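D-isomer specific 2-hydroxyacid dehydrogenase family protein (Desulfovibrio vulgaris, PDB 5TX7) is probably an NAD-dependent oxidoreductase of the D-isomer specific 2-hydroxyacid dehydrogenase family, acting on the CH-OH group of its substrates. Local coordinates at residues F108-E113 with Y232-A237; L261-Q266 with T284-W289. One frame throughout, in Å; residues are numbered along the deposited sequence.

Contact 1 (F108-E113 with Y232-A237); sequences FALLLE and YLINTA
Leu110 and Leu111 of the helix meet Tyr232, Ile234 and Thr236 of the strand and its exit loop, mainly through apolar side-chain atoms. The axes pass 9.1 Å apart and run nearly antiparallel, at 153°; in the register, Leu111 CA lies 7.2 Å from Ile234 CA.

The apolar packing divides into two clusters around Ile234. In the first, branch CD1 of Leu110 comes within 4.0 Å of Ile234 CG2, the two side chains crossing obliquely. The same Leu110 CD1 reaches Thr236 CG2 at 4.2 Å, so one methyl bridges strand and loop. In the second, Ile234 CD1 lies against the root of Leu111, 4.1 Å from Leu111 CB. With its CG anti to the backbone N (chi1 179°), Leu111 extends its end to the strand, where CD1 is 4.1 Å from Tyr232 CB. The leucine crosses the tyrosine at about a right angle, and its CD1 approaches the ring obliquely.

Polar bonds lie outside this interface: no hydrogen bond joins the segments. The Tyr232 hydroxyl is hydrogen-bonded to Glu144. Beyond the strand end, Ala237 N donates to Asn235 OD1 (3.2 Å, 151° at the hydrogen), an Asx turn in which the donor stands above the amide carbonyl plane.

Helix 100-116 also faces the second subunit, where Leu112 packs on Leu112 of that chain. A helix laid almost antiparallel on strand 231-235, an inner member of a seven-stranded parallel sheet, is the layering of a Rossmann-type NAD-binding domain.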
ATOM      1  N   PHE A 108      -0.362   6.328   0.163  1.00 35.79           N
ATOM      2  CA  PHE A 108       0.496   5.158   0.095  1.00 36.27           C
ATOM      3  C   PHE A 108      -0.053   3.991  -0.735  1.00 36.80           C
ATOM      4  O   PHE A 108       0.738   3.226  -1.294  1.00 37.29           O
ATOM      5  CB  PHE A 108       0.949   4.730   1.509  1.00 35.79           C
ATOM      6  CG  PHE A 108       1.876   5.723   2.125  1.00 35.86           C
ATOM      7  CD1 PHE A 108       3.218   5.762   1.735  1.00 35.62           C
ATOM      8  CD2 PHE A 108       1.404   6.693   3.003  1.00 36.94           C
ATOM      9  CE1 PHE A 108       4.084   6.697   2.236  1.00 34.90           C
ATOM     10  CE2 PHE A 108       2.270   7.654   3.514  1.00 37.31           C
ATOM     11  CZ  PHE A 108       3.608   7.661   3.125  1.00 37.28           C
ATOM     12  N   ALA A 109      -1.373   3.859  -0.838  1.00 35.90           N
ATOM     13  CA  ALA A 109      -1.947   2.904  -1.778  1.00 36.59           C
ATOM     14  C   ALA A 109      -1.600   3.309  -3.224  1.00 38.05           C
ATOM     15  O   ALA A 109      -1.192   2.472  -4.024  1.00 40.29           O
ATOM     16  CB  ALA A 109      -3.445   2.802  -1.602  1.00 37.29           C
ATOM     17  N   LEU A 110      -1.718   4.590  -3.546  1.00 37.88           N
ATOM     18  CA  LEU A 110      -1.330   5.072  -4.895  1.00 37.63           C
ATOM     19  C   LEU A 110       0.180   4.914  -5.139  1.00 36.67           C
ATOM     20  O   LEU A 110       0.609   4.388  -6.168  1.00 37.32           O
ATOM     21  CB  LEU A 110      -1.725   6.535  -5.084  1.00 36.51           C
ATOM     22  CG  LEU A 110      -3.234   6.818  -5.093  1.00 37.18           C
ATOM     23  CD1 LEU A 110      -3.503   8.295  -4.881  1.00 38.82           C
ATOM     24  CD2 LEU A 110      -3.893   6.390  -6.385  1.00 38.27           C
ATOM     25  N   LEU A 111       0.974   5.358  -4.166  1.00 35.59           N
ATOM     26  CA  LEU A 111       2.427   5.357  -4.298  1.00 35.89           C
ATOM     27  C   LEU A 111       3.027   3.954  -4.414  1.00 37.71           C
ATOM     28  O   LEU A 111       3.946   3.739  -5.202  1.00 40.92           O
ATOM     29  CB  LEU A 111       3.046   6.082  -3.119  1.00 36.21           C
ATOM     30  CG  LEU A 111       4.570   6.169  -3.039  1.00 36.27           C
ATOM     31  CD1 LEU A 111       5.069   6.886  -4.282  1.00 37.93           C
ATOM     32  CD2 LEU A 111       4.976   6.880  -1.772  1.00 34.27           C
ATOM     33  N   LEU A 112       2.534   3.014  -3.619  1.00 39.17           N
ATOM     34  CA  LEU A 112       3.032   1.644  -3.652  1.00 40.76           C
ATOM     35  C   LEU A 112       2.589   0.870  -4.875  1.00 42.09           C
ATOM     36  O   LEU A 112       3.324  -0.014  -5.333  1.00 41.94           O
ATOM     37  CB  LEU A 112       2.653   0.877  -2.380  1.00 39.98           C
ATOM     38  CG  LEU A 112       3.448   1.283  -1.145  1.00 39.87           C
ATOM     39  CD1 LEU A 112       2.820   0.655   0.092  1.00 40.47           C
ATOM     40  CD2 LEU A 112       4.895   0.867  -1.280  1.00 40.70           C
ATOM     41  N   GLU A 113       1.417   1.195  -5.412  1.00 42.41           N
ATOM     42  CA  GLU A 113       1.017   0.624  -6.688  1.00 44.52           C
ATOM     43  C   GLU A 113       1.909   1.160  -7.790  1.00 42.18           C
ATOM     44  O   GLU A 113       2.225   0.400  -8.699  1.00 43.99           O
ATOM     45  CB  GLU A 113      -0.471   0.836  -6.990  1.00 45.56           C
ATOM     46  CG  GLU A 113      -0.968   0.266  -8.328  1.00 50.55           C
ATOM     47  CD  GLU A 113      -0.925  -1.250  -8.504  1.00 53.74           C
ATOM     48  OE1 GLU A 113      -0.866  -2.024  -7.505  1.00 52.24           O
ATOM     49  OE2 GLU A 113      -0.981  -1.667  -9.704  1.00 54.06           O
ATOM     50  N   TYR A 232       8.034  11.054  -8.093  1.00 38.88           N
ATOM     51  CA  TYR A 232       6.609  10.712  -8.025  1.00 38.37           C
ATOM     52  C   TYR A 232       5.797  11.883  -7.483  1.00 37.09           C
ATOM     53  O   TYR A 232       6.246  12.565  -6.560  1.00 37.04           O
ATOM     54  CB  TYR A 232       6.387   9.479  -7.150  1.00 38.70           C
ATOM     55  CG  TYR A 232       6.973   8.207  -7.710  1.00 43.15           C
ATOM     56  CD1 TYR A 232       6.276   7.448  -8.656  1.00 47.62           C
ATOM     57  CD2 TYR A 232       8.246   7.769  -7.331  1.00 44.07           C
ATOM     58  CE1 TYR A 232       6.803   6.265  -9.169  1.00 49.40           C
ATOM     59  CE2 TYR A 232       8.791   6.604  -7.853  1.00 47.80           C
ATOM     60  CZ  TYR A 232       8.079   5.856  -8.783  1.00 51.95           C
ATOM     61  OH  TYR A 232       8.631   4.686  -9.298  1.00 57.07           O
ATOM     62  N   LEU A 233       4.602  12.102  -8.056  1.00 36.95           N
ATOM     63  CA  LEU A 233       3.627  13.095  -7.561  1.00 35.45           C
ATOM     64  C   LEU A 233       2.324  12.420  -7.126  1.00 36.64           C
ATOM     65  O   LEU A 233       1.789  11.570  -7.838  1.00 38.10           O
ATOM     66  CB  LEU A 233       3.316  14.100  -8.668  1.00 36.60           C
ATOM     67  CG  LEU A 233       2.304  15.198  -8.329  1.00 36.94           C
ATOM     68  CD1 LEU A 233       2.800  16.097  -7.206  1.00 36.50           C
ATOM     69  CD2 LEU A 233       1.971  15.988  -9.571  1.00 38.77           C
ATOM     70  N   ILE A 234       1.811  12.796  -5.958  1.00 37.16           N
ATOM     71  CA  ILE A 234       0.550  12.255  -5.438  1.00 36.67           C
ATOM     72  C   ILE A 234      -0.336  13.430  -5.092  1.00 36.65           C
ATOM     73  O   ILE A 234       0.119  14.376  -4.430  1.00 35.41           O
ATOM     74  CB  ILE A 234       0.743  11.419  -4.145  1.00 37.46           C
ATOM     75  CG1 ILE A 234       1.818  10.328  -4.318  1.00 37.71           C
ATOM     76  CG2 ILE A 234      -0.575  10.774  -3.727  1.00 38.36           C
ATOM     77  CD1 ILE A 234       1.461   9.213  -5.298  1.00 39.95           C
ATOM     78  N   ASN A 235      -1.597  13.368  -5.504  1.00 36.01           N
ATOM     79  CA  ASN A 235      -2.558  14.424  -5.207  1.00 35.95           C
ATOM     80  C   ASN A 235      -3.908  13.839  -4.796  1.00 39.50           C
ATOM     81  O   ASN A 235      -4.688  13.383  -5.644  1.00 43.10           O
ATOM     82  CB  ASN A 235      -2.744  15.309  -6.414  1.00 36.31           C
ATOM     83  CG  ASN A 235      -3.652  16.499  -6.142  1.00 38.02           C
ATOM     84  OD1 ASN A 235      -3.753  16.972  -5.026  1.00 38.41           O
ATOM     85  ND2 ASN A 235      -4.290  17.006  -7.186  1.00 40.19           N
ATOM     86  N   THR A 236      -4.159  13.852  -3.491  1.00 37.18           N
ATOM     87  CA  THR A 236      -5.450  13.498  -2.922  1.00 40.26           C
ATOM     88  C   THR A 236      -6.175  14.753  -2.386  1.00 42.79           C
ATOM     89  O   THR A 236      -7.184  14.627  -1.681  1.00 49.07           O
ATOM     90  CB  THR A 236      -5.261  12.540  -1.735  1.00 40.22           C
ATOM     91  OG1 THR A 236      -4.408  13.160  -0.772  1.00 42.13           O
ATOM     92  CG2 THR A 236      -4.619  11.241  -2.175  1.00 40.69           C
ATOM     93  N   ALA A 237      -5.672  15.948  -2.727  1.00 39.99           N
ATOM     94  CA  ALA A 237      -6.189  17.203  -2.226  1.00 40.51           C
ATOM     95  C   ALA A 237      -7.216  17.846  -3.205  1.00 43.71           C
ATOM     96  O   ALA A 237      -8.399  17.579  -3.102  1.00 43.97           O
ATOM     97  CB  ALA A 237      -5.026  18.133  -1.939  1.00 39.53           C
TER

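Contact 2 (L261-Q266 with T284-W289); sequences LDVLSQ and TPHLAW
Asp262 and Thr284 join the loops that follow neighbouring parallel strands, 256-261 and 281-283, at the C-terminal edge of the Rossmann-type sheet, the edge where this fold places its cofactor site. Thr284 N, in the plane of the Leu261 carbonyl, donates to Leu261 O at 2.9 Å and continues the strand pairing one residue past strand 281-283.

Beyond that bond the Asp262 carboxylate gathers donors from segment 284-289. Its CG is anti to the backbone N (chi1 -166°), which swings the group across to them. Asp262 OD1 takes two donors: Thr284 OG1 on its anti side at 2.6 Å, and Leu287 N on its syn lone pair at 3.1 Å, nearly straight at 169°. Asp262 OD2 accepts from Ala288 N at 2.8 Å, the donor standing above the carboxylate plane. Two backbone N-H groups and the Thr284 hydroxyl thus hold the buried carboxylate and limit its rotation. Thr284 OG1 is also hydrogen-bonded to His106 of helix 100-116.

Pro285 centres an inverse gamma turn closed by His286 N on Thr284 O; the same N-H also bonds weakly to Asp262 O. The His286 ring is held at ND1 by Glu267, consistent with the histidine-glutamate pair of the active site in this family. Trp136 of the second subunit meets that ring edge-to-face, while Val263 CG1 sits over the centre of one face, 4.0 Å from the His286 centroid and 10° off the normal.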
ATOM      1  N   LEU A 261      -3.387  10.171  -8.675  1.00 40.35           N
ATOM      2  CA  LEU A 261      -4.324  11.287  -8.585  1.00 41.11           C
ATOM      3  C   LEU A 261      -5.698  10.784  -8.186  1.00 41.30           C
ATOM      4  O   LEU A 261      -6.257   9.924  -8.845  1.00 45.00           O
ATOM      5  CB  LEU A 261      -4.399  12.004  -9.928  1.00 41.25           C
ATOM      6  CG  LEU A 261      -3.057  12.381 -10.557  1.00 42.71           C
ATOM      7  CD1 LEU A 261      -3.313  12.966 -11.940  1.00 44.01           C
ATOM      8  CD2 LEU A 261      -2.277  13.362  -9.703  1.00 41.27           C
ATOM      9  N   ASP A 262      -6.221  11.296  -7.077  1.00 42.08           N
ATOM     10  CA  ASP A 262      -7.573  10.991  -6.669  1.00 43.11           C
ATOM     11  C   ASP A 262      -8.579  12.117  -7.040  1.00 47.81           C
ATOM     12  O   ASP A 262      -9.793  11.980  -6.882  1.00 46.58           O
ATOM     13  CB  ASP A 262      -7.609  10.723  -5.185  1.00 43.09           C
ATOM     14  CG  ASP A 262      -8.899  10.072  -4.760  1.00 42.85           C
ATOM     15  OD1 ASP A 262      -9.282   9.023  -5.355  1.00 41.01           O
ATOM     16  OD2 ASP A 262      -9.551  10.655  -3.858  1.00 41.34           O
ATOM     17  N   VAL A 263      -8.060  13.222  -7.554  1.00 47.16           N
ATOM     18  CA  VAL A 263      -8.867  14.347  -7.941  1.00 46.71           C
ATOM     19  C   VAL A 263      -8.327  14.885  -9.252  1.00 48.61           C
ATOM     20  O   VAL A 263      -7.161  14.645  -9.594  1.00 47.75           O
ATOM     21  CB  VAL A 263      -8.852  15.426  -6.853  1.00 44.83           C
ATOM     22  CG1 VAL A 263      -9.463  14.897  -5.561  1.00 41.93           C
ATOM     23  CG2 VAL A 263      -7.430  15.919  -6.613  1.00 45.99           C
ATOM     24  N   LEU A 264      -9.203  15.584  -9.966  1.00 48.37           N
ATOM     25  CA  LEU A 264      -8.906  16.247 -11.242  1.00 49.98           C
ATOM     26  C   LEU A 264      -9.682  17.584 -11.306  1.00 51.27           C
ATOM     27  O   LEU A 264     -10.639  17.795 -10.563  1.00 48.94           O
ATOM     28  CB  LEU A 264      -9.285  15.359 -12.419  1.00 49.65           C
ATOM     29  CG  LEU A 264      -8.605  13.997 -12.554  1.00 50.01           C
ATOM     30  CD1 LEU A 264      -9.254  13.233 -13.736  1.00 51.26           C
ATOM     31  CD2 LEU A 264      -7.116  14.147 -12.811  1.00 49.76           C
ATOM     32  N   SER A 265      -9.236  18.494 -12.161  1.00 55.46           N
ATOM     33  CA  SER A 265      -9.858  19.815 -12.280  1.00 60.00           C
ATOM     34  C   SER A 265     -11.274  19.739 -12.839  1.00 61.40           C
ATOM     35  O   SER A 265     -12.110  20.558 -12.446  1.00 62.52           O
ATOM     36  CB  SER A 265      -8.994  20.743 -13.122  1.00 62.60           C
ATOM     37  OG  SER A 265      -7.733  20.916 -12.484  1.00 66.41           O
ATOM     38  N   GLN A 266     -11.526  18.777 -13.734  1.00 64.79           N
ATOM     39  CA  GLN A 266     -12.901  18.427 -14.151  1.00 67.29           C
ATOM     40  C   GLN A 266     -13.225  16.992 -13.749  1.00 61.83           C
ATOM     41  O   GLN A 266     -12.571  16.052 -14.194  1.00 57.27           O
ATOM     42  CB  GLN A 266     -13.149  18.625 -15.668  1.00 75.71           C
ATOM     43  CG  GLN A 266     -12.248  17.842 -16.617  1.00 85.15           C
ATOM     44  CD  GLN A 266     -12.714  17.902 -18.088  1.00 93.68           C
ATOM     45  OE1 GLN A 266     -13.840  18.335 -18.404  1.00 95.11           O
ATOM     46  NE2 GLN A 266     -11.833  17.462 -18.992  1.00 92.13           N
ATOM     47  N   THR A 284      -7.829   7.580  -9.445  1.00 39.59           N
ATOM     48  CA  THR A 284      -8.921   6.982  -8.698  1.00 38.96           C
ATOM     49  C   THR A 284     -10.032   8.041  -8.568  1.00 38.65           C
ATOM     50  O   THR A 284      -9.740   9.222  -8.527  1.00 36.03           O
ATOM     51  CB  THR A 284      -8.435   6.471  -7.300  1.00 37.93           C
ATOM     52  OG1 THR A 284      -7.693   7.478  -6.625  1.00 34.86           O
ATOM     53  CG2 THR A 284      -7.510   5.277  -7.458  1.00 38.76           C
ATOM     54  N   PRO A 285     -11.315   7.613  -8.524  1.00 39.53           N
ATOM     55  CA  PRO A 285     -12.437   8.534  -8.671  1.00 40.32           C
ATOM     56  C   PRO A 285     -12.868   9.242  -7.375  1.00 41.66           C
ATOM     57  O   PRO A 285     -13.967   8.996  -6.869  1.00 42.14           O
ATOM     58  CB  PRO A 285     -13.543   7.613  -9.200  1.00 41.22           C
ATOM     59  CG  PRO A 285     -13.268   6.340  -8.506  1.00 40.77           C
ATOM     60  CD  PRO A 285     -11.781   6.213  -8.545  1.00 39.90           C
ATOM     61  N   HIS A 286     -12.005  10.110  -6.842  1.00 42.54           N
ATOM     62  CA  HIS A 286     -12.315  10.931  -5.682  1.00 41.55           C
ATOM     63  C   HIS A 286     -12.878  10.115  -4.521  1.00 41.30           C
ATOM     64  O   HIS A 286     -13.944  10.418  -3.996  1.00 43.76           O
ATOM     65  CB  HIS A 286     -13.264  12.051  -6.100  1.00 44.84           C
ATOM     66  CG  HIS A 286     -13.247  13.234  -5.191  1.00 47.81           C
ATOM     67  ND1 HIS A 286     -13.774  14.455  -5.560  1.00 50.47           N
ATOM     68  CD2 HIS A 286     -12.781  13.386  -3.928  1.00 47.42           C
ATOM     69  CE1 HIS A 286     -13.642  15.307  -4.555  1.00 50.35           C
ATOM     70  NE2 HIS A 286     -13.027  14.689  -3.561  1.00 49.20           N
ATOM     71  N   LEU A 287     -12.139   9.088  -4.127  1.00 40.38           N
ATOM     72  CA  LEU A 287     -12.554   8.152  -3.095  1.00 41.96           C
ATOM     73  C   LEU A 287     -11.544   8.019  -1.945  1.00 38.86           C
ATOM     74  O   LEU A 287     -11.644   7.102  -1.143  1.00 38.24           O
ATOM     75  CB  LEU A 287     -12.830   6.775  -3.747  1.00 43.28           C
ATOM     76  CG  LEU A 287     -11.726   6.067  -4.530  1.00 45.17           C
ATOM     77  CD1 LEU A 287     -10.545   5.687  -3.660  1.00 46.29           C
ATOM     78  CD2 LEU A 287     -12.246   4.814  -5.210  1.00 47.31           C
ATOM     79  N   ALA A 288     -10.581   8.919  -1.857  1.00 37.04           N
ATOM     80  CA  ALA A 288      -9.527   8.813  -0.831  1.00 37.81           C
ATOM     81  C   ALA A 288     -10.129   8.928   0.575  1.00 40.32           C
ATOM     82  O   ALA A 288      -9.691   8.254   1.504  1.00 41.13           O
ATOM     83  CB  ALA A 288      -8.470   9.877  -1.040  1.00 36.56           C
ATOM     84  N   TRP A 289     -11.135   9.794   0.696  1.00 43.01           N
ATOM     85  CA  TRP A 289     -11.916  10.042   1.933  1.00 40.20           C
ATOM     86  C   TRP A 289     -12.794   8.908   2.426  1.00 37.84           C
ATOM     87  O   TRP A 289     -13.354   8.998   3.527  1.00 36.80           O
ATOM     88  CB  TRP A 289     -12.863  11.238   1.701  1.00 40.47           C
ATOM     89  CG  TRP A 289     -13.932  10.923   0.663  1.00 42.78           C
ATOM     90  CD1 TRP A 289     -13.794  10.974  -0.695  1.00 42.84           C
ATOM     91  CD2 TRP A 289     -15.271  10.458   0.911  1.00 43.10           C
ATOM     92  NE1 TRP A 289     -14.964  10.582  -1.302  1.00 44.65           N
ATOM     93  CE2 TRP A 289     -15.884  10.256  -0.343  1.00 43.88           C
ATOM     94  CE3 TRP A 289     -16.014  10.203   2.075  1.00 44.26           C
ATOM     95  CZ2 TRP A 289     -17.208   9.828  -0.477  1.00 44.61           C
ATOM     96  CZ3 TRP A 289     -17.330   9.758   1.945  1.00 44.56           C
ATOM     97  CH2 TRP A 289     -17.916   9.568   0.673  1.00 45.35           C
TER

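Contacts 1 and 2 are successive in the chain, and their centres lie 11 Å apart. Strand 231-235 couples them: Asn235 O is 3.0 Å from Asp262 N, a probable hydrogen bond where that strand meets the residue just after strand 256-261, and Asn235 CB packs 3.9 Å from Leu261 CD2. Leu110 supplies a second route, since its CD2 methyl, the branch not used on Ile234, lies 3.9 Å from Thr284 CG2. Contact 1 belongs to the helix-on-sheet layer, and contact 2 to the loops beside it that carry His286, probably part of the active site. Both touch the second subunit. A bound PEG lies about 11 Å from the Thr284 side chain.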